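Local coordinates for protein Pcza361.24 (Amycolatopsis orientalis, PDB 3G2M) that probably transfers a methyl group from S-adenosyl-L-methionine to a nitrogen atom of a glycopeptide during antibiotic biosynthesis, at residues 94-97 against 98-102; 109-113 against 114-118; 127-130 against 131-134; 167-170 against 171-175. All coordinates share one frame; numbering follows the deposited sequence.

Contact 1 of 4, residues 94-97 against 98-102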
# COMPACT_ATOMS: atom_id res chain seq x y z
N GLY A 94 23.26 -10.82 -7.09
CA GLY A 94 24.41 -9.93 -7.06
C GLY A 94 24.40 -8.84 -8.12
O GLY A 94 25.46 -8.37 -8.52
N ARG A 95 23.22 -8.44 -8.56
CA ARG A 95 23.07 -7.30 -9.48
C ARG A 95 23.81 -6.07 -8.94
O ARG A 95 24.43 -5.32 -9.71
CB ARG A 95 21.59 -6.99 -9.71
CG ARG A 95 21.32 -5.94 -10.79
CD ARG A 95 19.84 -5.54 -10.80
NE ARG A 95 19.40 -5.08 -9.49
CZ ARG A 95 19.22 -3.81 -9.15
NH1 ARG A 95 19.44 -2.83 -10.02
NH2 ARG A 95 18.82 -3.51 -7.92
N LEU A 96 23.75 -5.87 -7.63
CA LEU A 96 24.54 -4.81 -6.98
C LEU A 96 25.76 -5.35 -6.24
O LEU A 96 26.75 -4.63 -6.07
CB LEU A 96 23.67 -3.99 -6.00
CG LEU A 96 22.44 -3.25 -6.50
CD1 LEU A 96 21.81 -2.47 -5.34
CD2 LEU A 96 22.76 -2.31 -7.66
N THR A 97 25.70 -6.61 -5.81
CA THR A 97 26.78 -7.18 -5.00
C THR A 97 28.12 -7.20 -5.72
O THR A 97 29.15 -6.88 -5.13
CB THR A 97 26.46 -8.62 -4.53
OG1 THR A 97 25.09 -8.72 -4.15
CG2 THR A 97 27.35 -9.00 -3.35
N PHE A 98 28.12 -7.59 -6.99
CA PHE A 98 29.36 -7.67 -7.77
C PHE A 98 29.97 -6.28 -8.02
O PHE A 98 31.17 -6.11 -7.82
CB PHE A 98 29.17 -8.49 -9.05
CG PHE A 98 29.02 -9.97 -8.79
CD1 PHE A 98 30.14 -10.78 -8.65
CD2 PHE A 98 27.76 -10.55 -8.67
CE1 PHE A 98 30.01 -12.15 -8.40
CE2 PHE A 98 27.61 -11.91 -8.41
CZ PHE A 98 28.75 -12.71 -8.28
N PRO A 99 29.15 -5.29 -8.44
CA PRO A 99 29.63 -3.90 -8.39
C PRO A 99 30.20 -3.48 -7.02
O PRO A 99 31.21 -2.79 -6.98
CB PRO A 99 28.38 -3.10 -8.73
CG PRO A 99 27.60 -3.99 -9.61
CD PRO A 99 27.82 -5.38 -9.08
N PHE A 100 29.55 -3.87 -5.92
CA PHE A 100 30.05 -3.56 -4.58
C PHE A 100 31.40 -4.20 -4.29
O PHE A 100 32.29 -3.56 -3.73
CB PHE A 100 29.05 -3.97 -3.49
CG PHE A 100 27.81 -3.12 -3.42
CD1 PHE A 100 27.82 -1.79 -3.83
CD2 PHE A 100 26.62 -3.65 -2.89
CE1 PHE A 100 26.66 -1.00 -3.75
CE2 PHE A 100 25.46 -2.87 -2.81
CZ PHE A 100 25.48 -1.54 -3.23
N LEU A 101 31.55 -5.47 -4.66
CA LEU A 101 32.81 -6.19 -4.49
C LEU A 101 33.92 -5.58 -5.35
O LEU A 101 35.09 -5.60 -4.97
CB LEU A 101 32.63 -7.67 -4.82
CG LEU A 101 31.69 -8.49 -3.93
CD1 LEU A 101 31.29 -9.78 -4.62
CD2 LEU A 101 32.31 -8.76 -2.57
N ASP A 102 33.53 -5.02 -6.50
CA ASP A 102 34.44 -4.32 -7.41
C ASP A 102 34.98 -3.01 -6.83
O ASP A 102 35.97 -2.47 -7.34
CB ASP A 102 33.73 -4.03 -8.74
CG ASP A 102 33.67 -5.24 -9.65
OD1 ASP A 102 34.28 -6.28 -9.32
OD2 ASP A 102 33.01 -5.14 -10.71

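Contact 2 of 4, residues 109-113 against 114-118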
# COMPACT_ATOMS: atom_id res chain seq x y z
N ALA A 109 25.92 -10.85 1.82
CA ALA A 109 24.74 -10.76 0.97
C ALA A 109 23.69 -11.73 1.49
O ALA A 109 23.93 -12.93 1.56
CB ALA A 109 25.10 -11.05 -0.46
N LEU A 110 22.53 -11.19 1.87
CA LEU A 110 21.45 -11.98 2.44
C LEU A 110 20.34 -12.20 1.42
O LEU A 110 19.86 -11.24 0.81
CB LEU A 110 20.87 -11.26 3.67
CG LEU A 110 19.75 -11.97 4.44
CD1 LEU A 110 20.35 -12.74 5.61
CD2 LEU A 110 18.71 -10.99 4.94
N GLU A 111 19.91 -13.45 1.25
CA GLU A 111 18.93 -13.77 0.23
C GLU A 111 18.03 -14.91 0.71
O GLU A 111 18.51 -15.85 1.35
CB GLU A 111 19.64 -14.11 -1.09
CG GLU A 111 18.79 -14.69 -2.22
CD GLU A 111 17.55 -13.86 -2.54
OE1 GLU A 111 17.64 -12.62 -2.51
OE2 GLU A 111 16.50 -14.46 -2.83
N LEU A 112 16.74 -14.81 0.40
CA LEU A 112 15.75 -15.76 0.89
C LEU A 112 15.72 -17.08 0.11
O LEU A 112 15.58 -18.15 0.71
CB LEU A 112 14.36 -15.12 0.87
CG LEU A 112 13.19 -15.90 1.50
CD1 LEU A 112 13.39 -16.11 2.99
CD2 LEU A 112 11.87 -15.16 1.24
N SER A 113 15.84 -16.99 -1.21
CA SER A 113 15.65 -18.15 -2.09
C SER A 113 16.91 -19.00 -2.21
O SER A 113 18.00 -18.48 -2.49
CB SER A 113 15.21 -17.71 -3.48
OG SER A 113 15.28 -18.81 -4.38
N THR A 114 16.74 -20.30 -2.02
CA THR A 114 17.84 -21.26 -2.11
C THR A 114 18.35 -21.38 -3.54
O THR A 114 19.56 -21.51 -3.77
CB THR A 114 17.40 -22.65 -1.61
OG1 THR A 114 16.27 -23.09 -2.37
CG2 THR A 114 17.00 -22.60 -0.16
N SER A 115 17.42 -21.33 -4.50
CA SER A 115 17.76 -21.45 -5.91
C SER A 115 18.52 -20.21 -6.40
O SER A 115 19.50 -20.33 -7.13
CB SER A 115 16.51 -21.69 -6.76
OG SER A 115 15.66 -20.55 -6.73
N VAL A 116 18.06 -19.04 -5.98
CA VAL A 116 18.76 -17.79 -6.29
C VAL A 116 20.17 -17.82 -5.67
O VAL A 116 21.14 -17.48 -6.34
CB VAL A 116 17.94 -16.53 -5.89
CG1 VAL A 116 18.69 -15.26 -6.22
CG2 VAL A 116 16.59 -16.52 -6.61
N LEU A 117 20.27 -18.27 -4.42
CA LEU A 117 21.56 -18.41 -3.75
C LEU A 117 22.51 -19.37 -4.45
O LEU A 117 23.71 -19.11 -4.53
CB LEU A 117 21.37 -18.87 -2.30
CG LEU A 117 21.07 -17.77 -1.29
CD1 LEU A 117 20.65 -18.42 0.00
CD2 LEU A 117 22.28 -16.85 -1.08
N ALA A 118 21.97 -20.49 -4.93
CA ALA A 118 22.73 -21.46 -5.71
C ALA A 118 23.32 -20.81 -6.96
O ALA A 118 24.51 -20.97 -7.25
CB ALA A 118 21.86 -22.64 -6.08

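Contact 3 of 4, residues 127-130 against 131-134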
# COMPACT_ATOMS: atom_id res chain seq x y z
N ALA A 127 34.20 -16.04 -10.37
CA ALA A 127 34.89 -14.79 -10.04
C ALA A 127 36.29 -15.09 -9.51
O ALA A 127 36.53 -16.19 -8.98
CB ALA A 127 34.08 -14.00 -9.02
N PRO A 128 37.23 -14.13 -9.64
CA PRO A 128 38.58 -14.35 -9.11
C PRO A 128 38.59 -14.47 -7.59
O PRO A 128 37.73 -13.89 -6.92
CB PRO A 128 39.35 -13.10 -9.56
CG PRO A 128 38.51 -12.47 -10.63
CD PRO A 128 37.10 -12.81 -10.28
N ALA A 129 39.57 -15.21 -7.06
CA ALA A 129 39.67 -15.52 -5.63
C ALA A 129 39.51 -14.32 -4.70
O ALA A 129 38.87 -14.44 -3.65
CB ALA A 129 40.97 -16.26 -5.33
N ASP A 130 40.09 -13.18 -5.08
CA ASP A 130 40.01 -11.96 -4.27
C ASP A 130 38.58 -11.44 -4.10
O ASP A 130 38.20 -10.97 -3.03
CB ASP A 130 40.92 -10.86 -4.84
CG ASP A 130 40.70 -10.62 -6.33
OD1 ASP A 130 40.91 -11.56 -7.13
OD2 ASP A 130 40.34 -9.48 -6.71
N VAL A 131 37.79 -11.52 -5.18
CA VAL A 131 36.39 -11.12 -5.17
C VAL A 131 35.58 -12.10 -4.31
O VAL A 131 34.88 -11.69 -3.38
CB VAL A 131 35.81 -11.05 -6.61
CG1 VAL A 131 34.31 -10.80 -6.59
CG2 VAL A 131 36.52 -9.96 -7.41
N ARG A 132 35.70 -13.39 -4.62
CA ARG A 132 34.99 -14.46 -3.92
C ARG A 132 35.25 -14.47 -2.41
O ARG A 132 34.31 -14.64 -1.62
CB ARG A 132 35.35 -15.82 -4.54
CG ARG A 132 34.82 -17.04 -3.79
CD ARG A 132 34.97 -18.34 -4.58
NE ARG A 132 36.36 -18.59 -4.99
CZ ARG A 132 36.82 -18.42 -6.23
NH1 ARG A 132 36.02 -17.98 -7.19
NH2 ARG A 132 38.10 -18.68 -6.50
N ASP A 133 36.50 -14.25 -2.01
CA ASP A 133 36.89 -14.25 -0.59
C ASP A 133 36.29 -13.09 0.23
O ASP A 133 36.23 -13.17 1.46
CB ASP A 133 38.42 -14.24 -0.45
CG ASP A 133 39.07 -15.52 -0.97
OD1 ASP A 133 38.38 -16.56 -1.11
OD2 ASP A 133 40.29 -15.49 -1.25
N ARG A 134 35.84 -12.04 -0.45
CA ARG A 134 35.25 -10.87 0.21
C ARG A 134 33.72 -10.90 0.30
O ARG A 134 33.10 -10.05 0.95
CB ARG A 134 35.74 -9.58 -0.46
CG ARG A 134 37.18 -9.21 -0.10
CD ARG A 134 37.58 -7.86 -0.65
NE ARG A 134 37.89 -7.90 -2.07
CZ ARG A 134 37.08 -7.47 -3.04
NH1 ARG A 134 35.89 -6.95 -2.76
NH2 ARG A 134 37.47 -7.56 -4.31

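Contact 4 of 4, residues 167-170 against 171-175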
# COMPACT_ATOMS: atom_id res chain seq x y z
N ALA A 167 3.48 -4.40 7.46
CA ALA A 167 3.92 -5.13 8.65
C ALA A 167 5.33 -5.70 8.48
O ALA A 167 6.16 -5.64 9.40
CB ALA A 167 2.92 -6.24 9.01
N ASP A 168 5.61 -6.21 7.29
CA ASP A 168 6.94 -6.76 6.98
C ASP A 168 8.02 -5.68 6.87
O ASP A 168 9.18 -5.91 7.24
CB ASP A 168 6.89 -7.63 5.73
CG ASP A 168 6.27 -9.00 5.99
OD1 ASP A 168 6.14 -9.40 7.17
OD2 ASP A 168 5.91 -9.69 5.02
N ARG A 169 7.66 -4.51 6.36
CA ARG A 169 8.58 -3.36 6.39
C ARG A 169 8.94 -2.98 7.83
O ARG A 169 10.09 -2.65 8.11
CB ARG A 169 8.01 -2.16 5.62
CG ARG A 169 7.85 -2.45 4.11
CD ARG A 169 7.63 -1.18 3.26
NE ARG A 169 6.44 -0.40 3.65
CZ ARG A 169 5.21 -0.62 3.20
NH1 ARG A 169 4.95 -1.64 2.38
NH2 ARG A 169 4.21 0.17 3.61
N ARG A 170 7.96 -3.02 8.73
CA ARG A 170 8.22 -2.82 10.16
C ARG A 170 9.27 -3.81 10.69
O ARG A 170 10.16 -3.43 11.44
CB ARG A 170 6.93 -2.96 10.98
CG ARG A 170 6.07 -1.69 11.04
CD ARG A 170 4.92 -1.84 12.05
NE ARG A 170 3.61 -1.78 11.41
CZ ARG A 170 2.69 -2.74 11.43
NH1 ARG A 170 2.90 -3.88 12.08
NH2 ARG A 170 1.54 -2.55 10.80
N GLY A 171 9.14 -5.08 10.30
CA GLY A 171 10.12 -6.11 10.67
C GLY A 171 11.49 -5.83 10.08
O GLY A 171 12.51 -6.06 10.74
N LEU A 172 11.53 -5.35 8.84
CA LEU A 172 12.77 -4.91 8.21
C LEU A 172 13.46 -3.80 9.01
O LEU A 172 14.65 -3.91 9.33
CB LEU A 172 12.50 -4.41 6.77
CG LEU A 172 13.58 -3.57 6.05
CD1 LEU A 172 14.82 -4.40 5.74
CD2 LEU A 172 13.00 -2.97 4.76
N TYR A 173 12.71 -2.75 9.35
CA TYR A 173 13.28 -1.59 10.04
C TYR A 173 13.88 -1.98 11.40
O TYR A 173 14.98 -1.57 11.76
CB TYR A 173 12.25 -0.46 10.20
CG TYR A 173 11.56 -0.01 8.92
CD1 TYR A 173 12.25 0.09 7.71
CD2 TYR A 173 10.21 0.36 8.94
CE1 TYR A 173 11.60 0.51 6.54
CE2 TYR A 173 9.56 0.78 7.78
CZ TYR A 173 10.26 0.85 6.59
OH TYR A 173 9.61 1.26 5.44
N ALA A 174 13.15 -2.80 12.15
CA ALA A 174 13.63 -3.28 13.46
C ALA A 174 14.84 -4.19 13.33
O ALA A 174 15.81 -4.05 14.08
CB ALA A 174 12.50 -3.97 14.22
N SER A 175 14.80 -5.12 12.38
CA SER A 175 15.92 -6.01 12.11
C SER A 175 17.19 -5.23 11.78
O SER A 175 18.25 -5.48 12.36
CB SER A 175 15.59 -7.00 10.99
OG SER A 175 14.56 -7.91 11.36

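Contact 1 of 4, residues 94-97 against 98-102
With its CG anti to the carbonyl carbon (chi1 -72°), Phe100 swings its ring back over the residue one helical turn earlier: Leu96 CB lies 3.8 Å from Phe100 CE2, while Leu96 O sits over one face of the ring, 3.2 Å from Phe100 CG. The same carbonyl oxygen accepts Phe100 N at 2.9 Å, in the carbonyl plane, so the ring covers a peptide that is already bonded. One residue on, Leu101 N bonds to Thr97 O at 2.8 Å, and Leu101 CG rests against that oxygen. Phe98 uses Gly94 twice over. Its N bonds to Gly94 O at 3.2 Å in a nearly straight N-H line, and its ring presents an in-plane edge to the same oxygen, CD2 standing 3.2 Å from Gly94 O. Pro99, which has no N-H to give, lays CG against Arg95 O at 3.4 Å. Beyond the segments, Thr97 OG1 is hydrogen-bonded to Glu88, Arg95 forms a salt bridge with Glu71, and Phe100 stacks on Trp105. The turn thus starts the helix that follows the first strand of a Rossmann-like methyltransferase fold, where the glycine-rich loop carries Arg95 of the S-adenosyl-L-methionine site.

Contact 2 of 4, residues 109-113 against 114-118
Glu111 leaves the strand with its CB against Leu117, 3.8 Å from CD2, the two side chains running antiparallel. CG, anti to the backbone N (chi1 170°), touches both Leu117 CG and Val116 CG1 at about the same distance, and the chain bends at chi2, roughly perpendicular to Val116. At the tip, OE2 stands 4.0 Å from Val116 CB and accepts Ser113 N at 3.1 Å on its anti side, 35° out of the carboxylate plane; OE1 is hydrogen-bonded to Gly92 N. Both oxygens therefore have a backbone N-H, which would fix the rotation of the carboxylate. Ser113, so held, caps the next helix: its OG accepts Val116 N at 3.2 Å in an almost straight bond, Ser115 OG at 2.9 Å, and Ser115 N in a weak one. Its carbonyl O takes Leu117 N at 3.0 Å, the first full helical turn. Val116 CG2 packs 3.5 Å from Ser113 OG, alongside the cap. A serine N-cap thus closes the junction of strand 107-111 and helix 114-125, and the acidic residue ending that strand, which binds S-adenosyl-L-methionine in this protein, is a hallmark of class I methyltransferases.

Contact 3 of 4, residues 127-130 against 131-134
A short surface helix, 129-132, links helix 114-125 to edge strand 135-139, and the contact spans its whole length. Pro128 occupies the N-cap position, where its carbonyl O accepts Arg132 N at 3.1 Å in a nearly straight bond and Val131 N in a weak one. The next turn is closed by Asp133 N to Ala129 O at 2.9 Å. Among the apolar groups, Ala127 CB meets Val131 CG1 at 4.0 Å, while the Pro128 ring and Val131 run alongside each other, with Pro128 CD 4.1 Å from Val131 CG2. Arg132 doubles back along the helix: its CG is anti to the backbone N (chi1 172°), the chain bends at chi3, and the guanidinium comes to lie with one face over Ala129 CA, NH2 being 3.6 Å from that atom. Its NH1 makes a weak bond with Ala127 O and a hydrogen bond with Leu124 O, the last turn of the preceding helix. Arg134 leaves on a different side of the helix, NE passing 3.2 Å from Asp130 O at an angle too poor for a bond, while NH1 is held by Leu101 O and Trp105 O. Asp130 OD2 lies 4.2 Å from Arg134 NH2, too far for a salt bridge. Backbone carbonyls, rather than carboxylates of this turn, thus receive both guanidinium groups, and the nearby Asp130 charge probably adds a modest electrostatic pull on Arg134.

Contact 4 of 4, residues 167-170 against 171-175
Tyr173 lays its ring over the peptide carbonyl of Arg169, whose oxygen stands 3.0 Å above the ring plane, toward the rim, and 3.1 Å from CG and CD2 alike. Both residues belong to helix 166-179 of the methyltransferase fold, one turn apart, with Tyr173 N bonded to Arg169 O at 2.9 Å; the overlap follows from this helical spacing together with chi1 of Tyr173, -54°, which puts CG anti to the carbonyl carbon. The two side chains extend in parallel. Arg169 CB meets the far end of the phenol, 3.8 Å from Tyr173 OH, and CD packs at a similar distance from that oxygen; the guanidinium turns its edge toward the hydroxyl, with its plane 63° from the ring. Both tips also have a partner outside the helix: Glu260 on helix 254-263 takes a salt bridge from Arg169 NH2 and a hydrogen bond with Tyr173 OH, while Arg169 NH1 reaches Leu164 O. One carboxylate thus ties both tips, and would help to align them and to hold the buried arginine charge. Arg170, on another side, bends at chi3 so that one face of its guanidinium covers Ala167 CA, and it forms a long, weak ion pair with Asp165 of the second subunit. Leu172 sets CB 3.3 Å from Arg169 O, its side chain packing on Ile161. At the end of the segment Gly171 O receives two donors from Ser175, N at 3.0 Å and OG at 2.8 Å, which approach from opposite faces of the carbonyl plane.

In the fold
The four contacts follow in series along the methyltransferase domain, each made within a helix or where one begins. Contacts 1 and 2 flank the cofactor site from successive strand-to-helix connections, contributing Arg95 and Glu111; their centres are 15 Å apart and they pack directly, Thr97 CG2 lying 4.2 Å from Ala109 CB. Contact 3 is away from the annotated sites, yet touches contact 1, with Leu101 CD1 at 3.7 Å from Val131 CG1. Contact 4 stands about 32 Å from contact 3, centre to centre, but returns toward the pocket: Leu172 comes about 5 Å, side chain to side chain, from Met142, another residue that binds S-adenosyl-L-methionine. No ligand is bound to this chain.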